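Local coordinates for N-carbamoylsarcosine amidase related protein (Thermoplasma acidophilum, PDB 3EEF) that probably acts as an amide hydrolase, likely on N-carbamoylsarcosine or a related compound, and is a zinc-containing member of the isochorismatase-like hydrolases, at residues A[50-53]-A[57-60]; A[66-71]-A[87-92]. All coordinates share one frame; numbering follows the deposited sequence.

Interaction 1. Residues A[50-53]-A[57-60]. With ZN (zinc ion), chain C.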
loop_
_atom_site.group_PDB
_atom_site.type_symbol
_atom_site.label_atom_id
_atom_site.label_comp_id
_atom_site.label_asym_id
_atom_site.label_seq_id
_atom_site.Cartn_x
_atom_site.Cartn_y
_atom_site.Cartn_z
ATOM N N ASP A 50 -12.564 -0.520 -14.280
ATOM C CA ASP A 50 -13.108 0.673 -13.649
ATOM C C ASP A 50 -14.523 0.420 -13.140
ATOM O O ASP A 50 -15.346 -0.177 -13.836
ATOM C CB ASP A 50 -13.085 1.860 -14.609
ATOM C CG ASP A 50 -11.740 2.603 -14.598
ATOM O OD1 ASP A 50 -10.851 2.254 -13.778
ATOM O OD2 ASP A 50 -11.596 3.577 -15.370
ATOM N N SER A 51 -14.778 0.808 -11.897
ATOM C CA SER A 51 -16.109 0.672 -11.294
ATOM C C SER A 51 -16.267 1.869 -10.354
ATOM O O SER A 51 -16.287 1.723 -9.137
ATOM C CB SER A 51 -16.210 -0.681 -10.553
ATOM O OG SER A 51 -17.438 -0.868 -9.864
ATOM N N HIS A 52 -16.350 3.056 -10.960
ATOM C CA HIS A 52 -16.122 4.329 -10.276
ATOM C C HIS A 52 -17.302 4.824 -9.468
ATOM O O HIS A 52 -18.446 4.547 -9.808
ATOM C CB HIS A 52 -15.759 5.427 -11.276
ATOM C CG HIS A 52 -14.368 5.318 -11.830
ATOM N ND1 HIS A 52 -13.236 5.480 -11.054
ATOM C CD2 HIS A 52 -13.927 5.127 -13.103
ATOM C CE1 HIS A 52 -12.160 5.360 -11.818
ATOM N NE2 HIS A 52 -12.550 5.164 -13.072
ATOM N N TYR A 53 -16.972 5.501 -8.367
ATOM C CA TYR A 53 -17.883 6.311 -7.606
ATOM C C TYR A 53 -17.756 7.762 -8.108
ATOM O O TYR A 53 -16.698 8.182 -8.605
ATOM C CB TYR A 53 -17.534 6.351 -6.103
ATOM C CG TYR A 53 -17.423 5.041 -5.360
ATOM C CD1 TYR A 53 -18.381 4.034 -5.501
ATOM C CD2 TYR A 53 -16.369 4.829 -4.464
ATOM C CE1 TYR A 53 -18.261 2.821 -4.781
ATOM C CE2 TYR A 53 -16.253 3.650 -3.751
ATOM C CZ TYR A 53 -17.190 2.651 -3.902
ATOM O OH TYR A 53 -17.016 1.499 -3.176
ATOM N N PRO A 57 -10.994 10.179 -7.357
ATOM C CA PRO A 57 -10.105 11.306 -7.708
ATOM C C PRO A 57 -10.125 11.665 -9.178
ATOM O O PRO A 57 -10.107 12.846 -9.529
ATOM C CB PRO A 57 -8.719 10.787 -7.337
ATOM C CG PRO A 57 -8.987 9.752 -6.263
ATOM C CD PRO A 57 -10.278 9.113 -6.639
ATOM N N GLU A 58 -10.174 10.658 -10.041
ATOM C CA GLU A 58 -10.048 10.922 -11.473
ATOM C C GLU A 58 -11.344 11.423 -12.159
ATOM O O GLU A 58 -11.298 11.796 -13.336
ATOM C CB GLU A 58 -9.506 9.693 -12.188
ATOM C CG GLU A 58 -10.560 8.722 -12.581
ATOM C CD GLU A 58 -9.974 7.444 -13.124
ATOM O OE1 GLU A 58 -10.341 7.111 -14.249
ATOM O OE2 GLU A 58 -9.169 6.787 -12.421
ATOM N N ILE A 59 -12.466 11.433 -11.436
ATOM C CA ILE A 59 -13.744 11.900 -11.979
ATOM C C ILE A 59 -13.762 13.409 -12.279
ATOM O O ILE A 59 -14.309 13.845 -13.311
ATOM C CB ILE A 59 -14.918 11.522 -11.062
ATOM C CG1 ILE A 59 -15.034 9.998 -10.974
ATOM C CG2 ILE A 59 -16.207 12.116 -11.575
ATOM C CD1 ILE A 59 -15.136 9.266 -12.343
ATOM N N ARG A 60 -13.128 14.186 -11.401
ATOM C CA ARG A 60 -12.816 15.584 -11.667
ATOM C C ARG A 60 -12.099 15.754 -13.028
ATOM O O ARG A 60 -12.363 16.710 -13.751
ATOM C CB ARG A 60 -11.926 16.118 -10.532
HETATM ZN ZN ZN C . -11.373 5.537 -14.909
#
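Asp50 OD2, His52 NE2 and Glu58 OE1 all grip one zinc ion. Asp50 OD2 lies 2.0 Å from the zinc and Glu58 OE1 also 2.0 Å from it, whereas His52 NE2 binds the zinc at 2.2 Å. The two carboxylates reach the metal from nearly opposite sides, with OD2–zinc–OE1 at about 154°, and the imidazole enters roughly at right angles to both. Each acid gives one oxygen to the metal. The second oxygen of Asp50, OD1, forms a salt bridge with Lys90, which helps fix the rotation of the carboxylate. Glu58 CG sits between its backbone N and carbonyl carbon (chi1 86°), and the rest of the chain runs extended to the zinc. Its carboxylate plane is turned 56° from the His52 ring. The 3.2 Å between His52 NE2 and Glu58 OE1 is the spacing of two ligands on one metal, and no hydrogen bond joins them. Glu58 OE2, not bound to the metal, lies 3.4 Å from His52 CE1, the two side chains crossing at about a right angle. His65 adds a fourth ligand, giving an Asp-His-Glu-His site. Zinc bound at the C-terminal end of a strand of the parallel sheet, here 45-50, is a feature also known from nicotinamidases of the isochorismatase-like fold. The other ring nitrogen, His52 ND1, is hydrogen-bonded to Asp56 OD2, a second-shell carboxylate that steadies the ring and probably polarises it toward the metal. Ile59, in the short helix 59-62, places CD1 over one face of the imidazole and 4.0 Å from His52 CB. Ile59 CG1 packs 3.4 Å from the backbone oxygen Tyr53 O. The Tyr53 ring itself leads away from the helix and meets Tyr86 of the second subunit edge-to-face.

Interaction 2. Residues A[66-71]-A[87-92]; sequences SMKGDD and VLEKHA
Lys68 starts toward Glu89 at CB, and with CG anti to the backbone N (chi1 175°) its chain runs extended as far as CE. The lower part of this chain passes along Ser51. Further out, Lys68 CD comes 3.6 Å from Glu89 OE1, and Lys68 CE is 3.7 Å from the same oxygen, the two side chains crossing at about a right angle there. A bend at the last torsion (chi4 82°) brings the ammonium group in, and Lys68 NZ donates a hydrogen bond of 2.8 Å to Glu89 OE1 as part of a salt bridge. The donor meets OE1 on its syn side, 21° out of the carboxylate plane; the other oxygen, Glu89 OE2, is 3.3 Å from Lys68 NZ. Glu89 OE1 is also hydrogen-bonded to Ser51 OG, so two groups fix this oxygen. Lys68 takes the second position of a type II beta turn, Met67 (selenomethionine) to Asp70, followed by Gly69 in the third. The turn is closed by a weak bond of 3.4 Å from Asp70 N to Met67 O. Glu89 belongs to strand 86-90, an outermost strand, within this chain, of the parallel sheet of this isochorismatase-like alpha/beta fold, and both charged side chains of the bridge are exposed. The next strand residue, Lys90, is buried: its NZ bonds to Ala92 O at 2.7 Å, coming in tilted from the carbonyl plane, and Tyr93 O is a further acceptor. Beyond the strand, His91 ND1 is hydrogen-bonded to Asp56 OD2, and its ring meets that of Tyr53.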
loop_
_atom_site.group_PDB
_atom_site.type_symbol
_atom_site.label_atom_id
_atom_site.label_comp_id
_atom_site.label_asym_id
_atom_site.label_seq_id
_atom_site.Cartn_x
_atom_site.Cartn_y
_atom_site.Cartn_z
ATOM N N SER A 66 -17.501 4.617 -16.775
ATOM C CA SER A 66 -17.354 3.288 -16.212
ATOM C C SER A 66 -17.708 3.316 -14.717
ATOM O O SER A 66 -16.880 2.973 -13.822
ATOM C CB SER A 66 -15.916 2.769 -16.445
ATOM O OG SER A 66 -15.824 1.356 -16.235
HETATM N N MSE A 67 -18.941 3.746 -14.464
HETATM C CA MSE A 67 -19.452 3.908 -13.119
HETATM C C MSE A 67 -19.862 2.565 -12.524
HETATM O O MSE A 67 -20.273 1.658 -13.256
HETATM C CB MSE A 67 -20.641 4.875 -13.128
HETATM C CG MSE A 67 -20.286 6.244 -13.666
HETATM SE SE MSE A 67 -18.819 7.087 -12.646
HETATM C CE MSE A 67 -19.842 7.597 -11.040
ATOM N N LYS A 68 -19.727 2.427 -11.200
ATOM C CA LYS A 68 -20.199 1.219 -10.528
ATOM C C LYS A 68 -21.706 1.097 -10.735
ATOM O O LYS A 68 -22.430 2.071 -10.592
ATOM C CB LYS A 68 -19.883 1.236 -9.028
ATOM C CG LYS A 68 -20.460 0.036 -8.250
ATOM C CD LYS A 68 -19.775 -0.176 -6.900
ATOM C CE LYS A 68 -20.388 -1.368 -6.124
ATOM N NZ LYS A 68 -19.849 -2.701 -6.555
ATOM N N GLY A 69 -22.161 -0.099 -11.094
ATOM C CA GLY A 69 -23.590 -0.372 -11.259
ATOM C C GLY A 69 -24.132 -0.182 -12.673
ATOM O O GLY A 69 -25.090 -0.864 -13.065
ATOM N N ASP A 70 -23.536 0.742 -13.428
ATOM C CA ASP A 70 -23.989 1.075 -14.783
ATOM C C ASP A 70 -23.313 0.084 -15.772
ATOM O O ASP A 70 -22.221 -0.419 -15.500
ATOM C CB ASP A 70 -23.762 2.600 -15.016
ATOM C CG ASP A 70 -23.236 2.949 -16.398
ATOM O OD1 ASP A 70 -22.076 3.423 -16.484
ATOM O OD2 ASP A 70 -23.975 2.793 -17.387
ATOM N N ASP A 71 -23.995 -0.244 -16.874
ATOM C CA ASP A 71 -23.550 -1.299 -17.821
ATOM C C ASP A 71 -22.265 -0.931 -18.574
ATOM O O ASP A 71 -21.645 -1.793 -19.191
ATOM C CB ASP A 71 -24.667 -1.642 -18.830
ATOM N N VAL A 87 -12.506 -11.350 -11.479
ATOM C CA VAL A 87 -13.043 -10.054 -11.924
ATOM C C VAL A 87 -12.950 -9.052 -10.754
ATOM O O VAL A 87 -13.574 -9.252 -9.698
ATOM C CB VAL A 87 -14.485 -10.147 -12.431
ATOM C CG1 VAL A 87 -14.971 -8.771 -12.974
ATOM C CG2 VAL A 87 -14.627 -11.249 -13.488
ATOM N N LEU A 88 -12.141 -8.003 -10.958
ATOM C CA LEU A 88 -11.815 -7.027 -9.939
ATOM C C LEU A 88 -12.391 -5.663 -10.355
ATOM O O LEU A 88 -12.388 -5.290 -11.569
ATOM C CB LEU A 88 -10.292 -6.907 -9.749
ATOM C CG LEU A 88 -9.519 -7.855 -8.824
ATOM C CD1 LEU A 88 -10.017 -9.292 -8.954
ATOM C CD2 LEU A 88 -7.995 -7.782 -9.054
ATOM N N GLU A 89 -12.913 -4.950 -9.354
ATOM C CA GLU A 89 -13.341 -3.576 -9.537
ATOM C C GLU A 89 -12.183 -2.714 -9.108
ATOM O O GLU A 89 -11.576 -2.974 -8.072
ATOM C CB GLU A 89 -14.566 -3.255 -8.677
ATOM C CG GLU A 89 -15.862 -3.921 -9.128
ATOM C CD GLU A 89 -16.951 -3.780 -8.085
ATOM O OE1 GLU A 89 -17.267 -2.641 -7.719
ATOM O OE2 GLU A 89 -17.476 -4.805 -7.603
ATOM N N LYS A 90 -11.874 -1.691 -9.895
ATOM C CA LYS A 90 -10.840 -0.731 -9.546
ATOM C C LYS A 90 -11.384 0.705 -9.611
ATOM O O LYS A 90 -12.335 0.981 -10.345
ATOM C CB LYS A 90 -9.618 -0.912 -10.456
ATOM C CG LYS A 90 -9.789 -0.476 -11.920
ATOM C CD LYS A 90 -8.454 -0.604 -12.666
ATOM C CE LYS A 90 -8.537 -0.101 -14.075
ATOM N NZ LYS A 90 -8.320 1.394 -14.192
ATOM N N HIS A 91 -10.760 1.606 -8.852
ATOM C CA HIS A 91 -11.185 3.002 -8.756
ATOM C C HIS A 91 -10.139 4.043 -9.225
ATOM O O HIS A 91 -10.395 5.244 -9.130
ATOM C CB HIS A 91 -11.587 3.292 -7.307
ATOM C CG HIS A 91 -12.879 2.638 -6.928
ATOM N ND1 HIS A 91 -14.099 3.267 -7.078
ATOM C CD2 HIS A 91 -13.145 1.386 -6.467
ATOM C CE1 HIS A 91 -15.059 2.440 -6.705
ATOM N NE2 HIS A 91 -14.507 1.292 -6.328
ATOM N N ALA A 92 -8.996 3.559 -9.726
ATOM C CA ALA A 92 -7.897 4.393 -10.232
ATOM C C ALA A 92 -7.258 3.710 -11.429
ATOM O O ALA A 92 -7.640 2.569 -11.818
ATOM C CB ALA A 92 -6.845 4.638 -9.120
#

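In the fold
Along the chain both segments of interaction 1 come before those of interaction 2, yet the centres of the two contacts are only 9 Å apart. Strand 45-50 runs into the 50-53 loop and lies next to strand 86-90 in the parallel sheet, so two neighbouring strand ends carry the metal loop and one partner of the surface salt bridge. The two contacts also touch directly: His52 CE1 approaches His91 O at 3.2 Å. Between helix 59-62 and the 66-71 turn the chain supplies the fourth zinc ligand, His65. The buried zinc site and the exposed ion pair therefore adjoin, while Tyr53 and Pro57 of interaction 1 and Leu88 and His91 of interaction 2 pack on the second subunit.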